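Local coordinates for pili retraction protein PilT (PDB 5FL3) that probably hydrolyses ATP, as a P-loop ATPase of the GSP E family thought to power pilus retraction, and carries bound ADP in this structure, at residues Phe254-His257 with Glu258-Gln261; Leu69-Leu72 with Glu73-Glu77; Ser352-Glu355 with Phe356-Leu360; Ser194-Thr197 with Gly198-Ala202. One frame throughout, in Å; residues are numbered along the deposited sequence.

Contact 1 (Phe254-His257 with Glu258-Gln261)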
loop_
_atom_site.group_PDB
_atom_site.type_symbol
_atom_site.label_atom_id
_atom_site.label_comp_id
_atom_site.label_asym_id
_atom_site.label_seq_id
_atom_site.Cartn_x
_atom_site.Cartn_y
_atom_site.Cartn_z
ATOM N N PHE A 254 -9.387 -0.495 -20.804
ATOM C CA PHE A 254 -9.675 0.260 -22.016
ATOM C C PHE A 254 -10.590 -0.473 -22.990
ATOM O O PHE A 254 -10.692 -1.699 -22.961
ATOM C CB PHE A 254 -8.361 0.639 -22.708
ATOM C CG PHE A 254 -7.532 1.592 -21.905
ATOM C CD1 PHE A 254 -6.768 1.140 -20.830
ATOM C CD2 PHE A 254 -7.551 2.950 -22.184
ATOM C CE1 PHE A 254 -6.018 2.025 -20.063
ATOM C CE2 PHE A 254 -6.804 3.844 -21.419
ATOM C CZ PHE A 254 -6.036 3.381 -20.358
ATOM N N PRO A 255 -11.297 0.293 -23.831
ATOM C CA PRO A 255 -11.967 -0.334 -24.968
ATOM C C PRO A 255 -10.986 -1.120 -25.829
ATOM O O PRO A 255 -9.836 -0.740 -25.987
ATOM C CB PRO A 255 -12.569 0.857 -25.715
ATOM C CG PRO A 255 -12.897 1.831 -24.602
ATOM C CD PRO A 255 -11.746 1.682 -23.618
ATOM N N LEU A 256 -11.466 -2.233 -26.367
ATOM C CA LEU A 256 -10.655 -3.199 -27.101
ATOM C C LEU A 256 -9.883 -2.598 -28.278
ATOM O O LEU A 256 -8.752 -3.013 -28.566
ATOM C CB LEU A 256 -11.555 -4.326 -27.602
ATOM C CG LEU A 256 -10.902 -5.690 -27.806
ATOM C CD1 LEU A 256 -12.034 -6.684 -27.858
ATOM C CD2 LEU A 256 -10.035 -5.783 -29.072
ATOM N N HIS A 257 -10.499 -1.641 -28.973
ATOM C CA HIS A 257 -9.877 -1.061 -30.162
ATOM C C HIS A 257 -8.680 -0.162 -29.822
ATOM O O HIS A 257 -7.879 0.168 -30.695
ATOM C CB HIS A 257 -10.917 -0.284 -30.986
ATOM C CG HIS A 257 -11.475 0.922 -30.297
ATOM N ND1 HIS A 257 -12.354 0.839 -29.237
ATOM C CD2 HIS A 257 -11.291 2.246 -30.528
ATOM C CE1 HIS A 257 -12.681 2.058 -28.840
ATOM N NE2 HIS A 257 -12.048 2.929 -29.607
ATOM N N GLU A 258 -8.549 0.212 -28.551
ATOM C CA GLU A 258 -7.426 1.035 -28.098
ATOM C C GLU A 258 -6.222 0.225 -27.611
ATOM O O GLU A 258 -5.133 0.776 -27.432
ATOM C CB GLU A 258 -7.867 1.958 -26.971
ATOM C CG GLU A 258 -8.901 2.961 -27.352
ATOM C CD GLU A 258 -9.068 4.003 -26.277
ATOM O OE1 GLU A 258 -8.032 4.439 -25.721
ATOM O OE2 GLU A 258 -10.224 4.380 -25.976
ATOM N N HIS A 259 -6.416 -1.076 -27.408
ATOM C CA HIS A 259 -5.441 -1.888 -26.680
ATOM C C HIS A 259 -3.995 -1.861 -27.163
ATOM O O HIS A 259 -3.084 -1.910 -26.328
ATOM C CB HIS A 259 -5.915 -3.340 -26.629
ATOM C CG HIS A 259 -6.996 -3.573 -25.623
ATOM N ND1 HIS A 259 -7.371 -4.830 -25.198
ATOM C CD2 HIS A 259 -7.773 -2.699 -24.944
ATOM C CE1 HIS A 259 -8.341 -4.720 -24.310
ATOM N NE2 HIS A 259 -8.605 -3.438 -24.138
ATOM N N ARG A 260 -3.723 -1.782 -28.460
ATOM C CA ARG A 260 -2.301 -1.805 -28.777
ATOM C C ARG A 260 -1.685 -0.413 -28.558
ATOM O O ARG A 260 -0.476 -0.291 -28.358
ATOM C CB ARG A 260 -2.020 -2.317 -30.186
ATOM C CG ARG A 260 -0.508 -2.523 -30.417
ATOM C CD ARG A 260 -0.216 -3.026 -31.825
ATOM N NE ARG A 260 -0.789 -2.118 -32.814
ATOM C CZ ARG A 260 -1.892 -2.404 -33.499
ATOM N NH1 ARG A 260 -2.510 -3.562 -33.324
ATOM N NH2 ARG A 260 -2.374 -1.545 -34.359
ATOM N N GLN A 261 -2.515 0.630 -28.549
ATOM C CA GLN A 261 -2.051 1.944 -28.107
ATOM C C GLN A 261 -1.626 1.836 -26.655
ATOM O O GLN A 261 -0.547 2.285 -26.279
ATOM C CB GLN A 261 -3.129 3.024 -28.260
ATOM C CG GLN A 261 -3.294 3.543 -29.676
ATOM C CD GLN A 261 -1.960 3.894 -30.325
ATOM O OE1 GLN A 261 -1.345 3.058 -30.988
ATOM N NE2 GLN A 261 -1.511 5.137 -30.143
#

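Contact 2 (Leu69-Leu72 with Glu73-Glu77)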
loop_
_atom_site.group_PDB
_atom_site.type_symbol
_atom_site.label_atom_id
_atom_site.label_comp_id
_atom_site.label_asym_id
_atom_site.label_seq_id
_atom_site.Cartn_x
_atom_site.Cartn_y
_atom_site.Cartn_z
ATOM N N LEU A 69 -19.111 17.879 18.860
ATOM C CA LEU A 69 -20.174 17.305 19.672
ATOM C C LEU A 69 -21.560 17.728 19.215
ATOM O O LEU A 69 -22.506 16.937 19.230
ATOM C CB LEU A 69 -19.977 17.695 21.131
ATOM C CG LEU A 69 -19.167 16.656 21.885
ATOM C CD1 LEU A 69 -18.900 17.103 23.316
ATOM C CD2 LEU A 69 -19.956 15.360 21.829
ATOM N N GLU A 70 -21.691 18.981 18.810
ATOM C CA GLU A 70 -22.996 19.432 18.383
ATOM C C GLU A 70 -23.332 18.876 16.997
ATOM O O GLU A 70 -24.431 18.351 16.795
ATOM C CB GLU A 70 -23.092 20.964 18.402
ATOM C CG GLU A 70 -24.547 21.472 18.381
ATOM C CD GLU A 70 -25.527 20.513 19.077
ATOM O OE1 GLU A 70 -25.414 20.316 20.314
ATOM O OE2 GLU A 70 -26.406 19.946 18.379
ATOM N N GLU A 71 -22.393 18.964 16.055
ATOM C CA GLU A 71 -22.631 18.446 14.708
ATOM C C GLU A 71 -22.829 16.929 14.724
ATOM O O GLU A 71 -23.336 16.354 13.760
ATOM C CB GLU A 71 -21.479 18.790 13.768
ATOM C CG GLU A 71 -20.351 17.784 13.838
ATOM C CD GLU A 71 -19.297 17.984 12.764
ATOM O OE1 GLU A 71 -18.614 19.036 12.785
ATOM O OE2 GLU A 71 -19.150 17.081 11.904
ATOM N N LEU A 72 -22.422 16.290 15.819
ATOM C CA LEU A 72 -22.555 14.852 15.954
ATOM C C LEU A 72 -24.015 14.441 15.990
ATOM O O LEU A 72 -24.388 13.400 15.452
ATOM C CB LEU A 72 -21.840 14.355 17.206
ATOM C CG LEU A 72 -22.063 12.874 17.514
ATOM C CD1 LEU A 72 -21.676 12.012 16.330
ATOM C CD2 LEU A 72 -21.294 12.465 18.750
ATOM N N GLU A 73 -24.849 15.268 16.610
ATOM C CA GLU A 73 -26.281 14.976 16.697
ATOM C C GLU A 73 -26.969 15.108 15.341
ATOM O O GLU A 73 -28.143 14.784 15.209
ATOM C CB GLU A 73 -26.964 15.895 17.718
ATOM C CG GLU A 73 -26.604 15.592 19.164
ATOM C CD GLU A 73 -27.437 16.387 20.150
ATOM O OE1 GLU A 73 -28.599 16.717 19.817
ATOM O OE2 GLU A 73 -26.933 16.684 21.256
ATOM N N TYR A 74 -26.240 15.573 14.335
ATOM C CA TYR A 74 -26.810 15.705 13.004
ATOM C C TYR A 74 -26.312 14.657 11.993
ATOM O O TYR A 74 -26.753 14.651 10.843
ATOM C CB TYR A 74 -26.539 17.117 12.475
ATOM C CG TYR A 74 -27.431 18.142 13.127
ATOM C CD1 TYR A 74 -28.760 18.277 12.732
ATOM C CD2 TYR A 74 -26.965 18.950 14.161
ATOM C CE1 TYR A 74 -29.599 19.201 13.330
ATOM C CE2 TYR A 74 -27.800 19.884 14.770
ATOM C CZ TYR A 74 -29.117 20.002 14.344
ATOM O OH TYR A 74 -29.965 20.917 14.925
ATOM N N ARG A 75 -25.423 13.761 12.426
ATOM C CA ARG A 75 -24.766 12.829 11.506
ATOM C C ARG A 75 -24.871 11.337 11.900
ATOM O O ARG A 75 -24.804 10.971 13.073
ATOM C CB ARG A 75 -23.290 13.223 11.359
ATOM C CG ARG A 75 -23.000 14.340 10.338
ATOM C CD ARG A 75 -21.492 14.555 10.260
ATOM N NE ARG A 75 -20.951 14.856 8.928
ATOM C CZ ARG A 75 -20.847 13.989 7.915
ATOM N NH1 ARG A 75 -21.285 12.735 8.031
ATOM N NH2 ARG A 75 -20.321 14.391 6.761
ATOM N N LYS A 76 -25.053 10.479 10.903
ATOM C CA LYS A 76 -25.012 9.042 11.125
ATOM C C LYS A 76 -23.564 8.595 11.284
ATOM O O LYS A 76 -23.281 7.638 11.995
ATOM C CB LYS A 76 -25.676 8.271 9.974
ATOM C CG LYS A 76 -27.150 8.585 9.749
ATOM C CD LYS A 76 -27.975 8.316 10.994
ATOM C CE LYS A 76 -29.452 8.602 10.755
ATOM N NZ LYS A 76 -30.148 8.781 12.075
ATOM N N GLU A 77 -22.655 9.286 10.608
ATOM C CA GLU A 77 -21.234 8.963 10.665
ATOM C C GLU A 77 -20.406 10.238 10.788
ATOM O O GLU A 77 -20.831 11.307 10.351
ATOM C CB GLU A 77 -20.793 8.185 9.423
ATOM C CG GLU A 77 -21.556 6.930 9.158
ATOM C CD GLU A 77 -22.794 7.147 8.305
ATOM O OE1 GLU A 77 -23.095 8.291 7.906
ATOM O OE2 GLU A 77 -23.485 6.160 8.026
#

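Contact 3 (Ser352-Glu355 with Phe356-Leu360)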
loop_
_atom_site.group_PDB
_atom_site.type_symbol
_atom_site.label_atom_id
_atom_site.label_comp_id
_atom_site.label_asym_id
_atom_site.label_seq_id
_atom_site.Cartn_x
_atom_site.Cartn_y
_atom_site.Cartn_z
ATOM N N SER A 352 1.376 -21.300 -8.889
ATOM C CA SER A 352 0.923 -22.656 -9.173
ATOM C C SER A 352 1.618 -23.615 -8.210
ATOM O O SER A 352 2.821 -23.867 -8.336
ATOM C CB SER A 352 1.194 -23.047 -10.628
ATOM O OG SER A 352 2.345 -23.859 -10.724
ATOM N N PRO A 353 0.854 -24.164 -7.248
ATOM C CA PRO A 353 1.315 -25.087 -6.195
ATOM C C PRO A 353 2.054 -26.295 -6.759
ATOM O O PRO A 353 2.698 -27.055 -6.024
ATOM C CB PRO A 353 0.014 -25.520 -5.510
ATOM C CG PRO A 353 -1.052 -25.253 -6.507
ATOM C CD PRO A 353 -0.610 -24.030 -7.248
ATOM N N HIS A 354 1.928 -26.461 -8.071
ATOM C CA HIS A 354 2.668 -27.448 -8.831
ATOM C C HIS A 354 4.087 -26.971 -9.102
ATOM O O HIS A 354 5.053 -27.599 -8.655
ATOM C CB HIS A 354 1.954 -27.740 -10.150
ATOM C CG HIS A 354 2.682 -28.711 -11.022
ATOM N ND1 HIS A 354 2.495 -30.073 -10.931
ATOM C CD2 HIS A 354 3.605 -28.520 -11.994
ATOM C CE1 HIS A 354 3.269 -30.681 -11.813
ATOM N NE2 HIS A 354 3.952 -29.761 -12.471
ATOM N N GLU A 355 4.209 -25.850 -9.819
ATOM C CA GLU A 355 5.518 -25.317 -10.199
ATOM C C GLU A 355 6.362 -25.040 -8.958
ATOM O O GLU A 355 7.587 -24.943 -9.036
ATOM C CB GLU A 355 5.378 -24.047 -11.066
ATOM C CG GLU A 355 4.822 -24.306 -12.495
ATOM C CD GLU A 355 4.738 -23.049 -13.387
ATOM O OE1 GLU A 355 5.787 -22.398 -13.612
ATOM O OE2 GLU A 355 3.629 -22.727 -13.889
ATOM N N PHE A 356 5.702 -24.949 -7.809
ATOM C CA PHE A 356 6.399 -24.750 -6.548
ATOM C C PHE A 356 7.258 -25.951 -6.151
ATOM O O PHE A 356 8.470 -25.803 -5.948
ATOM C CB PHE A 356 5.407 -24.435 -5.422
ATOM C CG PHE A 356 6.060 -24.284 -4.072
ATOM C CD1 PHE A 356 6.804 -23.157 -3.770
ATOM C CD2 PHE A 356 5.941 -25.274 -3.111
ATOM C CE1 PHE A 356 7.415 -23.021 -2.539
ATOM C CE2 PHE A 356 6.549 -25.137 -1.880
ATOM C CZ PHE A 356 7.282 -24.011 -1.593
ATOM N N ARG A 357 6.641 -27.130 -6.025
ATOM C CA ARG A 357 7.370 -28.297 -5.512
ATOM C C ARG A 357 8.485 -28.728 -6.469
ATOM O O ARG A 357 9.559 -29.133 -6.031
ATOM C CB ARG A 357 6.415 -29.460 -5.230
ATOM C CG ARG A 357 7.100 -30.741 -4.703
ATOM C CD ARG A 357 7.908 -30.536 -3.402
ATOM N NE ARG A 357 8.434 -31.810 -2.891
ATOM C CZ ARG A 357 9.411 -31.936 -1.991
ATOM N NH1 ARG A 357 10.000 -30.859 -1.487
ATOM N NH2 ARG A 357 9.806 -33.150 -1.603
ATOM N N LEU A 358 8.230 -28.629 -7.768
ATOM C CA LEU A 358 9.286 -28.776 -8.759
ATOM C C LEU A 358 10.464 -27.882 -8.398
ATOM O O LEU A 358 11.551 -28.359 -8.068
ATOM C CB LEU A 358 8.777 -28.426 -10.157
ATOM C CG LEU A 358 7.778 -29.388 -10.785
ATOM C CD1 LEU A 358 7.437 -28.945 -12.201
ATOM C CD2 LEU A 358 8.342 -30.794 -10.775
ATOM N N LEU A 359 10.217 -26.578 -8.454
ATOM C CA LEU A 359 11.206 -25.565 -8.112
ATOM C C LEU A 359 11.884 -25.819 -6.761
ATOM O O LEU A 359 13.095 -25.623 -6.619
ATOM C CB LEU A 359 10.539 -24.192 -8.106
ATOM C CG LEU A 359 11.201 -23.080 -8.910
ATOM C CD1 LEU A 359 11.066 -23.338 -10.402
ATOM C CD2 LEU A 359 10.590 -21.745 -8.546
ATOM N N LEU A 360 11.098 -26.259 -5.779
ATOM C CA LEU A 360 11.611 -26.523 -4.435
ATOM C C LEU A 360 12.609 -27.666 -4.425
ATOM O O LEU A 360 13.689 -27.540 -3.844
ATOM C CB LEU A 360 10.468 -26.834 -3.464
ATOM C CG LEU A 360 10.897 -27.282 -2.065
ATOM C CD1 LEU A 360 11.794 -26.251 -1.406
ATOM C CD2 LEU A 360 9.685 -27.564 -1.197
#

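Contact 4 (Ser194-Thr197 with Gly198-Ala202)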
loop_
_atom_site.group_PDB
_atom_site.type_symbol
_atom_site.label_atom_id
_atom_site.label_comp_id
_atom_site.label_asym_id
_atom_site.label_seq_id
_atom_site.Cartn_x
_atom_site.Cartn_y
_atom_site.Cartn_z
ATOM N N SER A 194 -10.559 14.025 -5.696
ATOM C CA SER A 194 -10.351 12.652 -6.140
ATOM C C SER A 194 -8.908 12.415 -6.528
ATOM O O SER A 194 -8.127 13.358 -6.598
ATOM C CB SER A 194 -11.257 12.325 -7.332
ATOM O OG SER A 194 -10.884 13.073 -8.484
ATOM N N PHE A 195 -8.575 11.156 -6.805
ATOM C CA PHE A 195 -7.292 10.812 -7.406
ATOM C C PHE A 195 -7.096 11.530 -8.715
ATOM O O PHE A 195 -5.996 12.005 -9.005
ATOM C CB PHE A 195 -7.172 9.314 -7.632
ATOM C CG PHE A 195 -7.047 8.540 -6.366
ATOM C CD1 PHE A 195 -6.018 8.823 -5.467
ATOM C CD2 PHE A 195 -7.953 7.537 -6.057
ATOM C CE1 PHE A 195 -5.901 8.110 -4.280
ATOM C CE2 PHE A 195 -7.849 6.824 -4.875
ATOM C CZ PHE A 195 -6.822 7.104 -3.983
ATOM N N TYR A 196 -8.164 11.620 -9.501
ATOM C CA TYR A 196 -8.059 12.237 -10.810
ATOM C C TYR A 196 -7.754 13.722 -10.663
ATOM O O TYR A 196 -6.814 14.219 -11.278
ATOM C CB TYR A 196 -9.329 12.033 -11.643
ATOM C CG TYR A 196 -9.160 12.588 -13.036
ATOM C CD1 TYR A 196 -8.477 11.870 -14.010
ATOM C CD2 TYR A 196 -9.641 13.849 -13.368
ATOM C CE1 TYR A 196 -8.286 12.390 -15.282
ATOM C CE2 TYR A 196 -9.461 14.376 -14.646
ATOM C CZ TYR A 196 -8.786 13.642 -15.594
ATOM O OH TYR A 196 -8.603 14.162 -16.857
ATOM N N THR A 197 -8.545 14.415 -9.845
ATOM C CA THR A 197 -8.349 15.843 -9.575
ATOM C C THR A 197 -6.937 16.123 -9.089
ATOM O O THR A 197 -6.264 17.059 -9.531
ATOM C CB THR A 197 -9.341 16.339 -8.521
ATOM O OG1 THR A 197 -10.662 16.244 -9.059
ATOM C CG2 THR A 197 -9.082 17.776 -8.187
ATOM N N GLY A 198 -6.496 15.289 -8.164
ATOM C CA GLY A 198 -5.172 15.440 -7.615
ATOM C C GLY A 198 -4.117 15.208 -8.676
ATOM O O GLY A 198 -3.167 15.980 -8.767
ATOM N N LEU A 199 -4.291 14.154 -9.478
ATOM C CA LEU A 199 -3.307 13.806 -10.488
ATOM C C LEU A 199 -3.244 14.944 -11.502
ATOM O O LEU A 199 -2.161 15.438 -11.836
ATOM C CB LEU A 199 -3.637 12.458 -11.149
ATOM C CG LEU A 199 -2.759 11.911 -12.293
ATOM C CD1 LEU A 199 -1.287 12.039 -12.000
ATOM C CD2 LEU A 199 -3.064 10.461 -12.584
ATOM N N LYS A 200 -4.412 15.401 -11.939
ATOM C CA LYS A 200 -4.491 16.425 -12.963
ATOM C C LYS A 200 -3.791 17.729 -12.547
ATOM O O LYS A 200 -2.987 18.285 -13.313
ATOM C CB LYS A 200 -5.955 16.700 -13.320
ATOM C CG LYS A 200 -6.204 18.051 -13.998
ATOM C CD LYS A 200 -7.669 18.157 -14.329
ATOM C CE LYS A 200 -8.110 19.556 -14.640
ATOM N NZ LYS A 200 -9.594 19.529 -14.664
ATOM N N TYR A 201 -4.086 18.223 -11.348
ATOM C CA TYR A 201 -3.510 19.494 -10.966
ATOM C C TYR A 201 -2.067 19.306 -10.559
ATOM O O TYR A 201 -1.301 20.255 -10.592
ATOM C CB TYR A 201 -4.328 20.174 -9.863
ATOM C CG TYR A 201 -5.563 20.832 -10.423
ATOM C CD1 TYR A 201 -5.486 22.059 -11.071
ATOM C CD2 TYR A 201 -6.803 20.205 -10.346
ATOM C CE1 TYR A 201 -6.614 22.648 -11.616
ATOM C CE2 TYR A 201 -7.941 20.790 -10.884
ATOM C CZ TYR A 201 -7.838 22.011 -11.518
ATOM O OH TYR A 201 -8.966 22.591 -12.052
ATOM N N ALA A 202 -1.677 18.083 -10.207
ATOM C CA ALA A 202 -0.265 17.823 -9.908
ATOM C C ALA A 202 0.586 18.131 -11.134
ATOM O O ALA A 202 1.727 18.590 -10.992
ATOM C CB ALA A 202 -0.043 16.388 -9.458
#

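Contact 1 (Phe254-His257 with Glu258-Gln261)
Phe-254, Pro-255, Leu-256 and His-257 meet Glu-258 and His-259 in a local turn contact at the surface, where the loop after helix 243-251 leads into helix 259-269. The imidazole of His-259 folds back over the loop. His-259 NE2 donates to Phe-254 O at 3.0 Å, with an N-H...O angle of 154°. The oxygen lies close to the imidazole plane, while NE2 stands above the plane of the carbonyl group. Leu-256 CA lies over one face of this ring, toward its rim, in a CH-pi contact 3.7 Å from the centroid of the His-259 ring. The edge bond and the face contact together probably hold the ring in this orientation. With an alanine here in place of His-259, Phe-254 O would probably lose this donor and Leu-256 CA its ring cover. Two backbone bonds wind the chain into the helix of the ATPase domain: Glu-258 N to Pro-255 O at 3.0 Å, and His-259 N to Leu-256 O at 3.2 Å. Glu-258 CG is anti to its own carbonyl carbon (chi1 -64°), and the extended chain beyond it runs alongside Pro-255. Glu-258 OE2 lies 3.9 Å from Pro-255 CD. Glu-258 OE1 makes a salt bridge to Arg-218 and also comes within 3.9 Å of Phe-254 CD2. Glu-258 CG sits over one face of the His-257 ring, 4.0 Å from the centroid of that imidazole. The buried Phe-254 side chain touches helix 218-230 at Arg-218, Val-221 and Glu-222.

Contact 2 (Leu69-Leu72 with Glu73-Glu77)
The Tyr-74 ring turns its edge to the helix turn before it, with Glu-71 CA near the ring plane. Glu-70 O approaches the ring obliquely, 3.7 Å from Tyr-74 CD2. Glu-70 has CG opposite the backbone N (chi1 -162°) and bends at chi2, which swings its carboxylate toward Tyr-74. Glu-70 OE2 is 3.9 Å from Tyr-74 CE2, and the carboxylate and ring planes stand 76° apart. The second flat pair is Glu-71 and Arg-75, which run side by side. Their carboxylate and guanidinium planes differ by 22°. Glu-71 OE2 stays 4.1 Å from Arg-75 NE, so the opposite charges are near but form no salt bridge. Arg-75 NH1 makes a weak bond to Glu-77 O. A type I beta turn from Leu-72 to Arg-75 carries the chain from helix 66-72 toward strand 78-84, an outermost strand, within this chain, of the antiparallel sheet. Arg-75 N closes it on Leu-72 O at 3.2 Å. Two similar bonds precede it, Glu-73 N to Glu-70 O and Tyr-74 N to Glu-71 O. Glu-70 OE1 and Glu-73 OE2 lie 4.0 Å apart, and these like charges probably repel mildly. Buried Leu-72 packs on Leu-64, Met-78 and Leu-94.

Contact 3 (Ser352-Glu355 with Phe356-Leu360)
His-354 and Leu-358 meet one helix turn apart because of their first torsions. His-354 has CG opposite the backbone N (chi1 178°), while Leu-358 has CG opposite its carbonyl carbon (chi1 -69°). One methyl of the leucine then reaches the imidazole, with Leu-358 CD1 3.6 Å from His-354 NE2 and 3.9 Å from His-354 CD2. The methyl comes at the ring obliquely. Beneath this pair, Leu-358 N makes a weak bond to His-354 O at 3.5 Å. Leu-359 N bonds Glu-355 O at 3.2 Å, with an N-H...O angle of 159°.

These residues make up nearly all of helix 353-361, near the C-terminal end of the model, and Ser-352 is its N-cap. Ser-352 OG accepts from Glu-355 N at 2.9 Å. Pro-353 follows the cap and touches Leu-347. The Glu-355 chain is extended beyond CG, and Glu-355 OE1 makes a salt bridge to Lys-314. Phe-356 is buried, and its side chain touches Leu-343, Ala-346 and Leu-347 of helix 343-349 and Val-333 of helix 328-337.

The chemistry is divided by side: Phe-356, with Pro-353, Leu-359 and Leu-360, joins the helix to its neighbours, and a histidine-leucine pair lies on the exposed surface. The serine hydroxyl satisfies an amide of the first turn, which lacks an i-4 carbonyl within the helix, and the negative charge of Glu-355 near the helix start would probably suit the helix dipole.

Contact 4 (Ser194-Thr197 with Gly198-Ala202)
Four successive backbone bonds of the i to i+4 kind, from Gly-198 N to Ser-194 O through Tyr-201 N to Thr-197 O, form most of helix 195-202. Lys-200 N to Tyr-196 O is 2.8 Å long and nearly in line with the carbonyl. Ser-194 is the N-cap, its OG accepting from Thr-197 N at 3.0 Å in an almost straight bond (177°).

Thr-197 and Tyr-201 lie side by side and point the same way. Thr-197 OG1 is opposite the carbonyl carbon (chi1 -65°), which leaves CG2 opposite the backbone N, and this Thr-197 methyl comes to 4.0 Å from Tyr-201 CD2. Thr-197 O sits at the edge of the tyrosine ring, near its plane, 3.3 Å from Tyr-201 CD2. Tyr-196 and Lys-200 touch more loosely. Lys-200 runs extended, and its CD passes 4.2 Å from Tyr-196 CE2, obliquely to the ring.

The helix packs on the mixed sheet of the P-loop NTPase core. Phe-195 and Leu-199 both touch Val-212 of strand 209-212. Phe-195 also touches Ile-168 and Glu-214, and Leu-199 also touches Ala-223 and Ala-224 of helix 218-230.

The serine hydroxyl satisfies one first-turn amide, Thr-197 N, while Phe-195, Leu-199 and Ala-202 make the apolar joint to the sheet. The side-chain contacts of Thr-197 CG2 with Tyr-201 and of Lys-200 with Tyr-196 are carbon to carbon, and probably add little directional hold beyond the backbone bonds.

Overall arrangement
The four contacts follow one another along the chain as 2, 4, 1 and 3, and no two touch. Contacts 1 and 4 are the nearest pair, with centres about 23 Å apart and nearest atoms about 11 Å apart. Both lean on helix 218-230, contact 1 through Arg-218, Val-221 and Glu-222, contact 4 through Glu-219, Thr-220, Ala-223 and Ala-224. Contact 4 is the one near the nucleotide: the Phe-195 side chain is about 11 Å from ADP and about 10 Å from that of Ser-147 in the P-loop. Contacts 1, 2 and 3 lie away from the annotated sites. Contacts 2 and 3 are the farthest apart, with centres about 55 Å apart, on opposite sides of the chain's centre.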